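Local coordinates for protein ethanolamine kinase Pv091845 (Plasmodium vivax, PDB 2QG7) that probably phosphorylates ethanolamine, the first step in the route from ethanolamine to phosphatidylethanolamine, at residues His294-Ser299 with Ile419-Trp424; Ile364-Asn369 with Ile415-Asn420; Asn369-Phe374 with Leu380-Glu385; Glu385-Phe390 with Glu409-Tyr414. All coordinates share one frame; numbering follows the deposited sequence.

Contact 1 (His294-Ser299 with Ile419-Trp424); sequences HCDLLS and INWGLW
Cys295 meets Trp421 through its backbone: the carbonyl O comes to the edge of the indole, near its plane, 3.5 Å from CZ2. At Asp296 the side chain takes over. Its CG lies anti to the backbone N (chi1 -163°), which carries the carboxylate toward the six-membered ring; OD1 ends 3.5 Å from Trp421 CZ2 and 3.7 Å from CH2 of the same ring, at an oblique approach with the two planes 30° apart. Its backbone N donates to ND1 of the preceding His294 (3.2 Å from Asp296 N), in the plane of the imidazole, while Asp296 O accepts from Asn301 ND2. His294, Asp296 and Asn301 fit the HxDxxxxN signature of the catalytic loop in protein-kinase-like folds. Trp421 NE1 turns to another partner, a weak bond to Asn366 OD1, and Tyr354 packs edge-to-face with the indole. The contact is therefore one of oxygens against aromatic carbons: Trp421 offers ring C-H groups to Cys295 O, consistent with weak electrostatic attraction, and meets Asp296 OD1 by van der Waals contact.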
loop_
_atom_site.group_PDB
_atom_site.type_symbol
_atom_site.label_atom_id
_atom_site.label_comp_id
_atom_site.label_asym_id
_atom_site.label_seq_id
_atom_site.Cartn_x
_atom_site.Cartn_y
_atom_site.Cartn_z
ATOM N N HIS D 294 6.234 -25.025 7.917
ATOM C CA HIS D 294 5.022 -24.794 7.132
ATOM C C HIS D 294 5.233 -23.822 5.953
ATOM O O HIS D 294 4.820 -24.106 4.802
ATOM C CB HIS D 294 3.901 -24.308 8.024
ATOM C CG HIS D 294 2.588 -24.177 7.303
ATOM N ND1 HIS D 294 2.298 -23.117 6.461
ATOM C CD2 HIS D 294 1.490 -24.966 7.304
ATOM C CE1 HIS D 294 1.082 -23.265 5.975
ATOM N NE2 HIS D 294 0.568 -24.376 6.473
ATOM N N CYS D 295 5.878 -22.686 6.250
ATOM C CA CYS D 295 6.372 -21.694 5.250
ATOM C C CYS D 295 5.382 -20.636 4.769
ATOM O O CYS D 295 5.787 -19.722 4.067
ATOM C CB CYS D 295 7.045 -22.363 4.051
ATOM S SG CYS D 295 8.382 -23.460 4.476
ATOM N N ASP D 296 4.106 -20.786 5.148
ATOM C CA ASP D 296 3.019 -19.907 4.755
ATOM C C ASP D 296 1.989 -19.806 5.874
ATOM O O ASP D 296 0.779 -20.004 5.712
ATOM C CB ASP D 296 2.388 -20.365 3.432
ATOM C CG ASP D 296 1.565 -19.281 2.789
ATOM O OD1 ASP D 296 1.793 -18.063 3.090
ATOM O OD2 ASP D 296 0.657 -19.638 2.008
ATOM N N LEU D 297 2.486 -19.495 7.052
ATOM C CA LEU D 297 1.641 -19.570 8.225
ATOM C C LEU D 297 0.905 -18.264 8.454
ATOM O O LEU D 297 1.034 -17.627 9.495
ATOM C CB LEU D 297 2.457 -20.018 9.423
ATOM C CG LEU D 297 1.754 -20.877 10.494
ATOM C CD1 LEU D 297 1.239 -22.248 9.987
ATOM C CD2 LEU D 297 2.696 -21.045 11.704
ATOM N N LEU D 298 0.134 -17.870 7.447
ATOM C CA LEU D 298 -0.820 -16.758 7.574
ATOM C C LEU D 298 -2.074 -17.212 8.298
ATOM O O LEU D 298 -2.335 -18.395 8.395
ATOM C CB LEU D 298 -1.158 -16.121 6.207
ATOM C CG LEU D 298 -1.192 -16.917 4.893
ATOM C CD1 LEU D 298 -2.517 -17.606 4.691
ATOM C CD2 LEU D 298 -0.930 -15.999 3.723
ATOM N N SER D 299 -2.843 -16.253 8.802
ATOM C CA SER D 299 -3.961 -16.536 9.708
ATOM C C SER D 299 -5.065 -17.376 9.110
ATOM O O SER D 299 -5.700 -18.136 9.807
ATOM C CB SER D 299 -4.557 -15.250 10.285
ATOM O OG SER D 299 -5.016 -14.418 9.229
ATOM N N ILE D 419 11.564 -10.383 1.631
ATOM C CA ILE D 419 12.144 -10.595 0.336
ATOM C C ILE D 419 11.528 -11.783 -0.375
ATOM O O ILE D 419 11.196 -11.711 -1.562
ATOM C CB ILE D 419 13.690 -10.709 0.432
ATOM C CG1 ILE D 419 14.255 -9.370 0.939
ATOM C CG2 ILE D 419 14.282 -11.105 -0.914
ATOM C CD1 ILE D 419 15.761 -9.366 1.354
ATOM N N ASN D 420 11.370 -12.881 0.349
ATOM C CA ASN D 420 10.736 -14.081 -0.185
ATOM C C ASN D 420 9.348 -13.800 -0.766
ATOM O O ASN D 420 9.052 -14.192 -1.894
ATOM C CB ASN D 420 10.658 -15.186 0.904
ATOM C CG ASN D 420 10.116 -16.502 0.362
ATOM O OD1 ASN D 420 10.801 -17.225 -0.355
ATOM N ND2 ASN D 420 8.864 -16.797 0.677
ATOM N N TRP D 421 8.485 -13.165 0.006
ATOM C CA TRP D 421 7.130 -12.947 -0.444
ATOM C C TRP D 421 6.971 -11.758 -1.377
ATOM O O TRP D 421 6.006 -11.717 -2.127
ATOM C CB TRP D 421 6.156 -12.863 0.731
ATOM C CG TRP D 421 5.952 -14.231 1.353
ATOM C CD1 TRP D 421 6.436 -14.659 2.550
ATOM C CD2 TRP D 421 5.288 -15.364 0.763
ATOM N NE1 TRP D 421 6.078 -15.964 2.757
ATOM C CE2 TRP D 421 5.389 -16.427 1.679
ATOM C CE3 TRP D 421 4.610 -15.580 -0.451
ATOM C CZ2 TRP D 421 4.834 -17.688 1.438
ATOM C CZ3 TRP D 421 4.055 -16.845 -0.698
ATOM C CH2 TRP D 421 4.177 -17.884 0.235
ATOM N N GLY D 422 7.914 -10.796 -1.313
ATOM C CA GLY D 422 8.044 -9.778 -2.343
ATOM C C GLY D 422 8.287 -10.327 -3.738
ATOM O O GLY D 422 7.669 -9.875 -4.673
ATOM N N LEU D 423 9.219 -11.274 -3.876
ATOM C CA LEU D 423 9.619 -11.777 -5.167
ATOM C C LEU D 423 8.609 -12.772 -5.666
ATOM O O LEU D 423 8.355 -12.837 -6.860
ATOM C CB LEU D 423 10.980 -12.441 -5.097
ATOM C CG LEU D 423 12.227 -11.676 -4.673
ATOM C CD1 LEU D 423 13.405 -12.642 -4.531
ATOM C CD2 LEU D 423 12.528 -10.471 -5.593
ATOM N N TRP D 424 8.039 -13.564 -4.764
ATOM C CA TRP D 424 6.957 -14.462 -5.120
ATOM C C TRP D 424 5.781 -13.695 -5.713
ATOM O O TRP D 424 5.239 -14.059 -6.754
ATOM C CB TRP D 424 6.486 -15.229 -3.865
ATOM C CG TRP D 424 5.317 -16.110 -4.099
ATOM C CD1 TRP D 424 5.339 -17.392 -4.585
ATOM C CD2 TRP D 424 3.934 -15.774 -3.890
ATOM N NE1 TRP D 424 4.050 -17.888 -4.656
ATOM C CE2 TRP D 424 3.168 -16.912 -4.259
ATOM C CE3 TRP D 424 3.266 -14.621 -3.438
ATOM C CZ2 TRP D 424 1.770 -16.926 -4.196
ATOM C CZ3 TRP D 424 1.907 -14.624 -3.378
ATOM C CH2 TRP D 424 1.152 -15.805 -3.728
#

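Contact 2 (Ile364-Asn369 with Ile415-Asn420); sequences IANHFN and ICSHIN
Ser417 OG donates to Asn366 OD1 at 2.7 Å, meeting a lone pair in the carbonyl plane at a C=O...donor angle of 122°. The hydroxyl in turn receives a weak but nearly straight bond from Asn369 ND2 (3.3 Å to Ser417 OG), so that one serine joins two asparagines a helical turn apart. Both amides are shared: Asn369 ND2 has its stronger partner in Tyr414 O, and Asn366 OD1 also takes a weak bond from Trp421 NE1. Next to this network the Asn369 amide lies over one face of the His418 imidazole, tilted 35° from it, with ND2 above the ring near its rim and OD1 3.4 Å from His418 CE1. His418 is held by Arg445 at ND1 and by edge-to-face contacts with Phe454 and Trp378. The axes of the two segments pass at 8.8 Å and cross at -71°, and the CA atoms of Asn366 and Ser417 come within 5.3 Å. This is a polar crossing within the helical lobe: Cys416 packs on helices 236-251 and 269-284, Ile419 on the latter, while Phe390 of helix 384-395 meets Phe368 and His367 of helix 360-369.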
loop_
_atom_site.group_PDB
_atom_site.type_symbol
_atom_site.label_atom_id
_atom_site.label_comp_id
_atom_site.label_asym_id
_atom_site.label_seq_id
_atom_site.Cartn_x
_atom_site.Cartn_y
_atom_site.Cartn_z
ATOM N N ILE D 364 8.854 -18.886 12.112
ATOM C CA ILE D 364 8.345 -18.089 13.207
ATOM C C ILE D 364 8.270 -16.586 12.856
ATOM O O ILE D 364 7.255 -15.940 13.128
ATOM C CB ILE D 364 9.187 -18.309 14.525
ATOM C CG1 ILE D 364 9.281 -19.819 14.834
ATOM C CG2 ILE D 364 8.606 -17.481 15.734
ATOM C CD1 ILE D 364 10.343 -20.197 15.898
ATOM N N ALA D 365 9.332 -16.047 12.267
ATOM C CA ALA D 365 9.382 -14.650 11.844
ATOM C C ALA D 365 8.411 -14.361 10.684
ATOM O O ALA D 365 7.799 -13.291 10.636
ATOM C CB ALA D 365 10.823 -14.247 11.479
ATOM N N ASN D 366 8.283 -15.310 9.749
ATOM C CA ASN D 366 7.290 -15.238 8.696
ATOM C C ASN D 366 5.887 -15.208 9.287
ATOM O O ASN D 366 5.073 -14.417 8.846
ATOM C CB ASN D 366 7.478 -16.371 7.718
ATOM C CG ASN D 366 6.500 -16.318 6.530
ATOM O OD1 ASN D 366 6.606 -15.437 5.658
ATOM N ND2 ASN D 366 5.554 -17.255 6.496
ATOM N N HIS D 367 5.621 -15.981 10.332
ATOM C CA HIS D 367 4.352 -15.982 10.994
ATOM C C HIS D 367 4.094 -14.655 11.702
ATOM O O HIS D 367 2.969 -14.150 11.745
ATOM C CB HIS D 367 4.271 -17.145 11.998
ATOM C CG HIS D 367 2.992 -17.163 12.787
ATOM N ND1 HIS D 367 1.754 -17.263 12.192
ATOM C CD2 HIS D 367 2.758 -17.065 14.116
ATOM C CE1 HIS D 367 0.810 -17.231 13.114
ATOM N NE2 HIS D 367 1.388 -17.103 14.293
ATOM N N PHE D 368 5.140 -14.091 12.269
ATOM C CA PHE D 368 5.040 -12.822 12.955
ATOM C C PHE D 368 4.809 -11.644 11.988
ATOM O O PHE D 368 4.117 -10.687 12.332
ATOM C CB PHE D 368 6.302 -12.591 13.763
ATOM C CG PHE D 368 6.368 -13.427 15.028
ATOM C CD1 PHE D 368 5.199 -13.992 15.576
ATOM C CD2 PHE D 368 7.570 -13.615 15.696
ATOM C CE1 PHE D 368 5.267 -14.758 16.747
ATOM C CE2 PHE D 368 7.635 -14.344 16.890
ATOM C CZ PHE D 368 6.494 -14.914 17.406
ATOM N N ASN D 369 5.365 -11.734 10.783
ATOM C CA ASN D 369 5.007 -10.781 9.749
ATOM C C ASN D 369 3.524 -10.801 9.383
ATOM O O ASN D 369 3.009 -9.805 8.923
ATOM C CB ASN D 369 5.873 -10.917 8.492
ATOM C CG ASN D 369 7.167 -10.167 8.600
ATOM O OD1 ASN D 369 7.238 -9.123 9.245
ATOM N ND2 ASN D 369 8.202 -10.672 7.938
ATOM N N ILE D 415 13.142 -9.719 7.648
ATOM C CA ILE D 415 13.537 -9.214 6.332
ATOM C C ILE D 415 13.616 -10.288 5.265
ATOM O O ILE D 415 13.319 -10.044 4.097
ATOM C CB ILE D 415 14.905 -8.481 6.367
ATOM C CG1 ILE D 415 14.822 -7.232 7.277
ATOM C CG2 ILE D 415 15.292 -8.020 4.940
ATOM C CD1 ILE D 415 16.217 -6.888 7.790
ATOM N N CYS D 416 14.057 -11.453 5.669
ATOM C CA CYS D 416 14.129 -12.620 4.782
ATOM C C CYS D 416 12.710 -13.046 4.252
ATOM O O CYS D 416 12.503 -13.373 3.087
ATOM C CB CYS D 416 14.787 -13.762 5.579
ATOM S SG CYS D 416 15.021 -15.205 4.599
ATOM N N SER D 417 11.752 -13.049 5.159
ATOM C CA SER D 417 10.363 -13.277 4.858
ATOM C C SER D 417 9.766 -12.179 3.925
ATOM O O SER D 417 9.002 -12.493 3.023
ATOM C CB SER D 417 9.614 -13.292 6.192
ATOM O OG SER D 417 8.233 -13.295 5.986
ATOM N N HIS D 418 10.133 -10.908 4.137
ATOM C CA HIS D 418 9.781 -9.827 3.196
ATOM C C HIS D 418 10.298 -10.023 1.767
ATOM O O HIS D 418 9.573 -9.815 0.807
ATOM C CB HIS D 418 10.264 -8.472 3.727
ATOM C CG HIS D 418 9.568 -8.035 4.964
ATOM N ND1 HIS D 418 8.195 -8.089 5.099
ATOM C CD2 HIS D 418 10.047 -7.530 6.125
ATOM C CE1 HIS D 418 7.849 -7.615 6.288
ATOM N NE2 HIS D 418 8.957 -7.268 6.931
ATOM N N ILE D 419 11.564 -10.383 1.631
ATOM C CA ILE D 419 12.144 -10.595 0.336
ATOM C C ILE D 419 11.528 -11.783 -0.375
ATOM O O ILE D 419 11.196 -11.711 -1.562
ATOM C CB ILE D 419 13.690 -10.709 0.432
ATOM C CG1 ILE D 419 14.255 -9.370 0.939
ATOM C CG2 ILE D 419 14.282 -11.105 -0.914
ATOM C CD1 ILE D 419 15.761 -9.366 1.354
ATOM N N ASN D 420 11.370 -12.881 0.349
ATOM C CA ASN D 420 10.736 -14.081 -0.185
ATOM C C ASN D 420 9.348 -13.800 -0.766
ATOM O O ASN D 420 9.052 -14.192 -1.894
ATOM C CB ASN D 420 10.658 -15.186 0.904
ATOM C CG ASN D 420 10.116 -16.502 0.362
ATOM O OD1 ASN D 420 10.801 -17.225 -0.355
ATOM N ND2 ASN D 420 8.864 -16.797 0.677
#

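Contact 3 (Asn369-Phe374 with Leu380-Glu385); sequences NEYAGF and LTPSKE
A chi1 of -86° at Tyr371 sets CG away from the carbonyl carbon and beside the backbone N, and this brings one face of the phenol ring against Pro382. The result is a CH-pi contact that closes the loop between helices 360-369 and 384-395 in the helical lobe of this kinase-like fold. Pro382 CD sits over that face, 4.1 Å from the centroid and 26° off the normal, shifted toward the rim so that Tyr371 CD2 is its nearest neighbour at 3.7 Å; the proline and tyrosine side chains cross at about a right angle. Leu380 O comes to the edge of the same ring, in its plane. Lys194 NZ donates to this oxygen, and Gln199 NE2 bonds Tyr371 OH at the far end of the phenol. At Thr381 a chi1 of 56° places OG1 between the backbone N and the carbonyl carbon, where it bonds Trp378 O, and leaves CG2 to run alongside the Asn369 side chain, pointing the same way, 4.1 Å from Asn369 OD1; the ND2 of that amide bonds Tyr414 O. Ser383 then occupies the N-cap position of helix 384-395, its OG making a weak bond to Glu386 N. Where the two arms of the loop come together, Leu380 packs onto backbone: its CB lies 3.6 Å from Tyr371 O, and CD1 3.8 Å from that same oxygen.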
loop_
_atom_site.group_PDB
_atom_site.type_symbol
_atom_site.label_atom_id
_atom_site.label_comp_id
_atom_site.label_asym_id
_atom_site.label_seq_id
_atom_site.Cartn_x
_atom_site.Cartn_y
_atom_site.Cartn_z
ATOM N N ASN D 369 5.365 -11.734 10.783
ATOM C CA ASN D 369 5.007 -10.781 9.749
ATOM C C ASN D 369 3.524 -10.801 9.383
ATOM O O ASN D 369 3.009 -9.805 8.923
ATOM C CB ASN D 369 5.873 -10.917 8.492
ATOM C CG ASN D 369 7.167 -10.167 8.600
ATOM O OD1 ASN D 369 7.238 -9.123 9.245
ATOM N ND2 ASN D 369 8.202 -10.672 7.938
ATOM N N GLU D 370 2.867 -11.933 9.571
ATOM C CA GLU D 370 1.507 -12.120 9.106
ATOM C C GLU D 370 0.496 -11.579 10.088
ATOM O O GLU D 370 -0.680 -11.725 9.914
ATOM C CB GLU D 370 1.261 -13.613 8.786
ATOM C CG GLU D 370 2.071 -14.212 7.581
ATOM C CD GLU D 370 1.737 -13.537 6.212
ATOM O OE1 GLU D 370 2.580 -13.595 5.259
ATOM O OE2 GLU D 370 0.608 -12.973 6.040
ATOM N N TYR D 371 0.957 -10.965 11.148
ATOM C CA TYR D 371 0.124 -10.312 12.126
ATOM C C TYR D 371 -0.410 -9.037 11.465
ATOM O O TYR D 371 -1.516 -8.539 11.817
ATOM C CB TYR D 371 0.990 -9.926 13.342
ATOM C CG TYR D 371 1.186 -11.006 14.413
ATOM C CD1 TYR D 371 1.387 -12.361 14.070
ATOM C CD2 TYR D 371 1.221 -10.661 15.769
ATOM C CE1 TYR D 371 1.577 -13.327 15.051
ATOM C CE2 TYR D 371 1.421 -11.622 16.763
ATOM C CZ TYR D 371 1.597 -12.949 16.397
ATOM O OH TYR D 371 1.766 -13.915 17.386
ATOM N N ALA D 372 0.414 -8.495 10.558
ATOM C CA ALA D 372 0.085 -7.334 9.711
ATOM C C ALA D 372 -1.020 -7.623 8.694
ATOM O O ALA D 372 -1.693 -6.694 8.246
ATOM C CB ALA D 372 1.331 -6.843 8.991
ATOM N N GLY D 373 -1.181 -8.901 8.318
ATOM C CA GLY D 373 -2.155 -9.296 7.310
ATOM C C GLY D 373 -1.699 -8.898 5.913
ATOM O O GLY D 373 -0.560 -8.443 5.713
ATOM N N PHE D 374 -2.578 -9.102 4.934
ATOM C CA PHE D 374 -2.284 -8.700 3.539
ATOM C C PHE D 374 -2.258 -7.180 3.379
ATOM O O PHE D 374 -1.725 -6.673 2.426
ATOM C CB PHE D 374 -3.297 -9.319 2.571
ATOM C CG PHE D 374 -3.030 -10.775 2.272
ATOM C CD1 PHE D 374 -1.853 -11.156 1.634
ATOM C CD2 PHE D 374 -3.951 -11.756 2.633
ATOM C CE1 PHE D 374 -1.609 -12.491 1.326
ATOM C CE2 PHE D 374 -3.701 -13.098 2.352
ATOM C CZ PHE D 374 -2.532 -13.462 1.688
ATOM N N LEU D 380 1.345 -3.966 13.782
ATOM C CA LEU D 380 0.674 -5.090 14.395
ATOM C C LEU D 380 1.626 -6.274 14.619
ATOM O O LEU D 380 1.274 -7.223 15.284
ATOM C CB LEU D 380 -0.539 -5.502 13.547
ATOM C CG LEU D 380 -1.697 -4.489 13.387
ATOM C CD1 LEU D 380 -2.745 -4.993 12.445
ATOM C CD2 LEU D 380 -2.348 -4.218 14.727
ATOM N N THR D 381 2.831 -6.213 14.058
ATOM C CA THR D 381 3.815 -7.255 14.270
ATOM C C THR D 381 4.262 -7.228 15.746
ATOM O O THR D 381 4.285 -6.149 16.355
ATOM C CB THR D 381 5.023 -7.098 13.336
ATOM O OG1 THR D 381 5.589 -5.797 13.529
ATOM C CG2 THR D 381 4.627 -7.304 11.881
ATOM N N PRO D 382 4.582 -8.417 16.336
ATOM C CA PRO D 382 4.776 -8.478 17.822
ATOM C C PRO D 382 5.920 -7.606 18.417
ATOM O O PRO D 382 7.022 -7.533 17.836
ATOM C CB PRO D 382 5.037 -9.977 18.088
ATOM C CG PRO D 382 5.474 -10.547 16.823
ATOM C CD PRO D 382 4.792 -9.744 15.710
ATOM N N SER D 383 5.621 -6.933 19.557
ATOM C CA SER D 383 6.702 -6.447 20.469
ATOM C C SER D 383 7.543 -7.587 21.060
ATOM O O SER D 383 7.126 -8.747 21.041
ATOM C CB SER D 383 6.145 -5.596 21.616
ATOM O OG SER D 383 5.294 -6.367 22.443
ATOM N N LYS D 384 8.735 -7.246 21.577
ATOM C CA LYS D 384 9.616 -8.186 22.323
ATOM C C LYS D 384 8.850 -9.084 23.297
ATOM O O LYS D 384 9.105 -10.276 23.407
ATOM C CB LYS D 384 10.681 -7.401 23.108
ATOM C CG LYS D 384 11.843 -8.238 23.666
ATOM C CD LYS D 384 13.016 -8.324 22.684
ATOM C CE LYS D 384 14.342 -8.591 23.418
ATOM N NZ LYS D 384 14.353 -9.875 24.208
ATOM N N GLU D 385 7.902 -8.472 23.985
ATOM C CA GLU D 385 7.050 -9.101 24.966
ATOM C C GLU D 385 6.119 -10.134 24.331
ATOM O O GLU D 385 5.890 -11.222 24.897
ATOM C CB GLU D 385 6.243 -8.013 25.692
ATOM C CG GLU D 385 5.420 -8.561 26.851
ATOM C CD GLU D 385 4.751 -7.492 27.724
ATOM O OE1 GLU D 385 4.994 -6.267 27.530
ATOM O OE2 GLU D 385 3.987 -7.913 28.643
#

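Contact 4 (Glu385-Phe390 with Glu409-Tyr414); sequences EEEYHF and EIQPFY
The Tyr414 ring is met at its edge by the carboxylate of Glu387, whose OE2 lies near the ring plane; Gln411 O also sits at an edge of this ring, in plane, and Lys457 makes a cation-pi contact with it. Carboxylate and ring are turned only 23° from each other. The two side chains come from opposite directions, and Tyr414 OH donates to Glu387 OE2 at 2.6 Å, on the anti side of the carboxylate and 20° out of its plane. The reach of the glutamate comes from its extended chain, which carries the acid from helix 384-395 across to the junction where helix 400-410 gives way to helix 413-430. The second oxygen lies near the amide of Gln411, with Glu387 OE1 3.6 Å from Gln411 NE2 and the two flat groups inclined at 48°; this is a close approach rather than a hydrogen bond, and NE2 bonds weakly to Ile407 O. Ile410 runs alongside the glutamate, pointing the other way, with its CD1 4.1 Å from Glu387 CD. Pro382 touches both Glu387 and Tyr414, and Phe368 of helix 360-369 packs against Ile410 and Tyr414. A short bond from a phenol to a buried carboxylate thus joins helix 384-395 to the start of helix 413-430, and the Lys457 charge near the ring would probably help to make the hydroxyl a better donor.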
loop_
_atom_site.group_PDB
_atom_site.type_symbol
_atom_site.label_atom_id
_atom_site.label_comp_id
_atom_site.label_asym_id
_atom_site.label_seq_id
_atom_site.Cartn_x
_atom_site.Cartn_y
_atom_site.Cartn_z
ATOM N N GLU D 385 7.902 -8.472 23.985
ATOM C CA GLU D 385 7.050 -9.101 24.966
ATOM C C GLU D 385 6.119 -10.134 24.331
ATOM O O GLU D 385 5.890 -11.222 24.897
ATOM C CB GLU D 385 6.243 -8.013 25.692
ATOM C CG GLU D 385 5.420 -8.561 26.851
ATOM C CD GLU D 385 4.751 -7.492 27.724
ATOM O OE1 GLU D 385 4.994 -6.267 27.530
ATOM O OE2 GLU D 385 3.987 -7.913 28.643
ATOM N N GLU D 386 5.575 -9.780 23.159
ATOM C CA GLU D 386 4.695 -10.667 22.406
ATOM C C GLU D 386 5.454 -11.785 21.713
ATOM O O GLU D 386 4.943 -12.898 21.596
ATOM C CB GLU D 386 3.888 -9.885 21.404
ATOM C CG GLU D 386 2.884 -8.969 22.002
ATOM C CD GLU D 386 2.150 -8.161 20.942
ATOM O OE1 GLU D 386 1.624 -8.743 19.948
ATOM O OE2 GLU D 386 2.096 -6.921 21.118
ATOM N N GLU D 387 6.659 -11.501 21.242
ATOM C CA GLU D 387 7.515 -12.548 20.717
ATOM C C GLU D 387 7.861 -13.595 21.806
ATOM O O GLU D 387 7.957 -14.810 21.544
ATOM C CB GLU D 387 8.794 -11.947 20.162
ATOM C CG GLU D 387 8.594 -11.089 18.953
ATOM C CD GLU D 387 9.901 -10.557 18.355
ATOM O OE1 GLU D 387 10.947 -10.570 19.049
ATOM O OE2 GLU D 387 9.868 -10.085 17.183
ATOM N N TYR D 388 8.070 -13.089 23.025
ATOM C CA TYR D 388 8.384 -13.892 24.192
ATOM C C TYR D 388 7.247 -14.885 24.553
ATOM O O TYR D 388 7.489 -16.094 24.732
ATOM C CB TYR D 388 8.680 -12.938 25.360
ATOM C CG TYR D 388 9.258 -13.590 26.581
ATOM C CD1 TYR D 388 10.636 -13.767 26.707
ATOM C CD2 TYR D 388 8.415 -14.036 27.618
ATOM C CE1 TYR D 388 11.174 -14.360 27.831
ATOM C CE2 TYR D 388 8.949 -14.655 28.749
ATOM C CZ TYR D 388 10.331 -14.803 28.847
ATOM O OH TYR D 388 10.857 -15.401 29.971
ATOM N N HIS D 389 6.025 -14.365 24.667
ATOM C CA HIS D 389 4.887 -15.183 24.982
ATOM C C HIS D 389 4.696 -16.351 24.006
ATOM O O HIS D 389 4.310 -17.419 24.417
ATOM C CB HIS D 389 3.612 -14.333 25.113
ATOM C CG HIS D 389 2.432 -15.095 25.655
ATOM N ND1 HIS D 389 1.448 -15.624 24.847
ATOM C CD2 HIS D 389 2.104 -15.459 26.922
ATOM C CE1 HIS D 389 0.552 -16.256 25.591
ATOM N NE2 HIS D 389 0.921 -16.164 26.854
ATOM N N PHE D 390 4.966 -16.153 22.721
ATOM C CA PHE D 390 4.800 -17.208 21.706
ATOM C C PHE D 390 5.876 -18.283 21.842
ATOM O O PHE D 390 5.616 -19.499 21.766
ATOM C CB PHE D 390 4.868 -16.585 20.296
ATOM C CG PHE D 390 4.649 -17.573 19.151
ATOM C CD1 PHE D 390 3.377 -17.760 18.598
ATOM C CD2 PHE D 390 5.720 -18.270 18.582
ATOM C CE1 PHE D 390 3.188 -18.621 17.525
ATOM C CE2 PHE D 390 5.518 -19.157 17.510
ATOM C CZ PHE D 390 4.265 -19.333 16.982
ATOM N N GLU D 409 17.428 -15.086 17.479
ATOM C CA GLU D 409 17.628 -15.932 16.303
ATOM C C GLU D 409 16.670 -15.594 15.162
ATOM O O GLU D 409 17.020 -15.746 13.981
ATOM C CB GLU D 409 17.436 -17.382 16.714
ATOM C CG GLU D 409 17.984 -18.409 15.741
ATOM C CD GLU D 409 17.611 -19.839 16.197
ATOM O OE1 GLU D 409 18.134 -20.267 17.263
ATOM O OE2 GLU D 409 16.832 -20.547 15.491
ATOM N N ILE D 410 15.452 -15.158 15.516
ATOM C CA ILE D 410 14.375 -14.986 14.515
ATOM C C ILE D 410 14.447 -13.618 13.837
ATOM O O ILE D 410 13.820 -13.386 12.796
ATOM C CB ILE D 410 12.937 -15.210 15.090
ATOM C CG1 ILE D 410 12.595 -14.172 16.161
ATOM C CG2 ILE D 410 12.790 -16.624 15.623
ATOM C CD1 ILE D 410 11.103 -14.003 16.413
ATOM N N GLN D 411 15.258 -12.746 14.424
ATOM C CA GLN D 411 15.235 -11.295 14.182
ATOM C C GLN D 411 15.618 -10.874 12.734
ATOM O O GLN D 411 14.919 -10.084 12.127
ATOM C CB GLN D 411 16.063 -10.596 15.280
ATOM C CG GLN D 411 15.442 -9.380 15.838
ATOM C CD GLN D 411 14.142 -9.617 16.508
ATOM O OE1 GLN D 411 13.208 -8.804 16.407
ATOM N NE2 GLN D 411 14.068 -10.712 17.248
ATOM N N PRO D 412 16.695 -11.435 12.161
ATOM C CA PRO D 412 16.942 -11.120 10.750
ATOM C C PRO D 412 16.054 -11.859 9.718
ATOM O O PRO D 412 16.164 -11.587 8.516
ATOM C CB PRO D 412 18.388 -11.589 10.554
ATOM C CG PRO D 412 18.575 -12.705 11.569
ATOM C CD PRO D 412 17.726 -12.334 12.745
ATOM N N PHE D 413 15.246 -12.833 10.148
ATOM C CA PHE D 413 14.404 -13.605 9.232
ATOM C C PHE D 413 13.124 -12.833 8.877
ATOM O O PHE D 413 12.423 -13.198 7.930
ATOM C CB PHE D 413 14.051 -14.990 9.811
ATOM C CG PHE D 413 15.195 -15.949 9.802
ATOM C CD1 PHE D 413 16.127 -15.956 10.848
ATOM C CD2 PHE D 413 15.356 -16.848 8.745
ATOM C CE1 PHE D 413 17.158 -16.827 10.835
ATOM C CE2 PHE D 413 16.426 -17.752 8.721
ATOM C CZ PHE D 413 17.325 -17.725 9.751
ATOM N N TYR D 414 12.844 -11.780 9.636
ATOM C CA TYR D 414 11.784 -10.855 9.316
ATOM C C TYR D 414 11.950 -10.271 7.892
ATOM O O TYR D 414 11.026 -10.345 7.045
ATOM C CB TYR D 414 11.805 -9.742 10.323
ATOM C CG TYR D 414 10.984 -9.972 11.557
ATOM C CD1 TYR D 414 9.605 -9.725 11.544
ATOM C CD2 TYR D 414 11.588 -10.391 12.765
ATOM C CE1 TYR D 414 8.840 -9.894 12.668
ATOM C CE2 TYR D 414 10.815 -10.562 13.926
ATOM C CZ TYR D 414 9.448 -10.304 13.860
ATOM O OH TYR D 414 8.665 -10.463 14.956
#

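How the contacts relate
Helix 413-430 ties three of the contacts together: its first residues serve contact 4, its next turn contact 2, and the following one contact 1. The centres of contacts 1 and 2 lie about 7 Å apart, and Leu297 O of the loop 294-299 probably accepts a hydrogen bond from His367 ND1. That loop carries the kinase signature, so contact 2 adjoins a loop that probably forms part of the active site. Contacts 3 and 4 lie farther out, their centres about 14 and 16 Å from that of contact 1 and about 10 Å from each other. Asn369 belongs to contacts 2 and 3 and reaches Tyr414 O of contact 4, while Phe368 packs against Pro382.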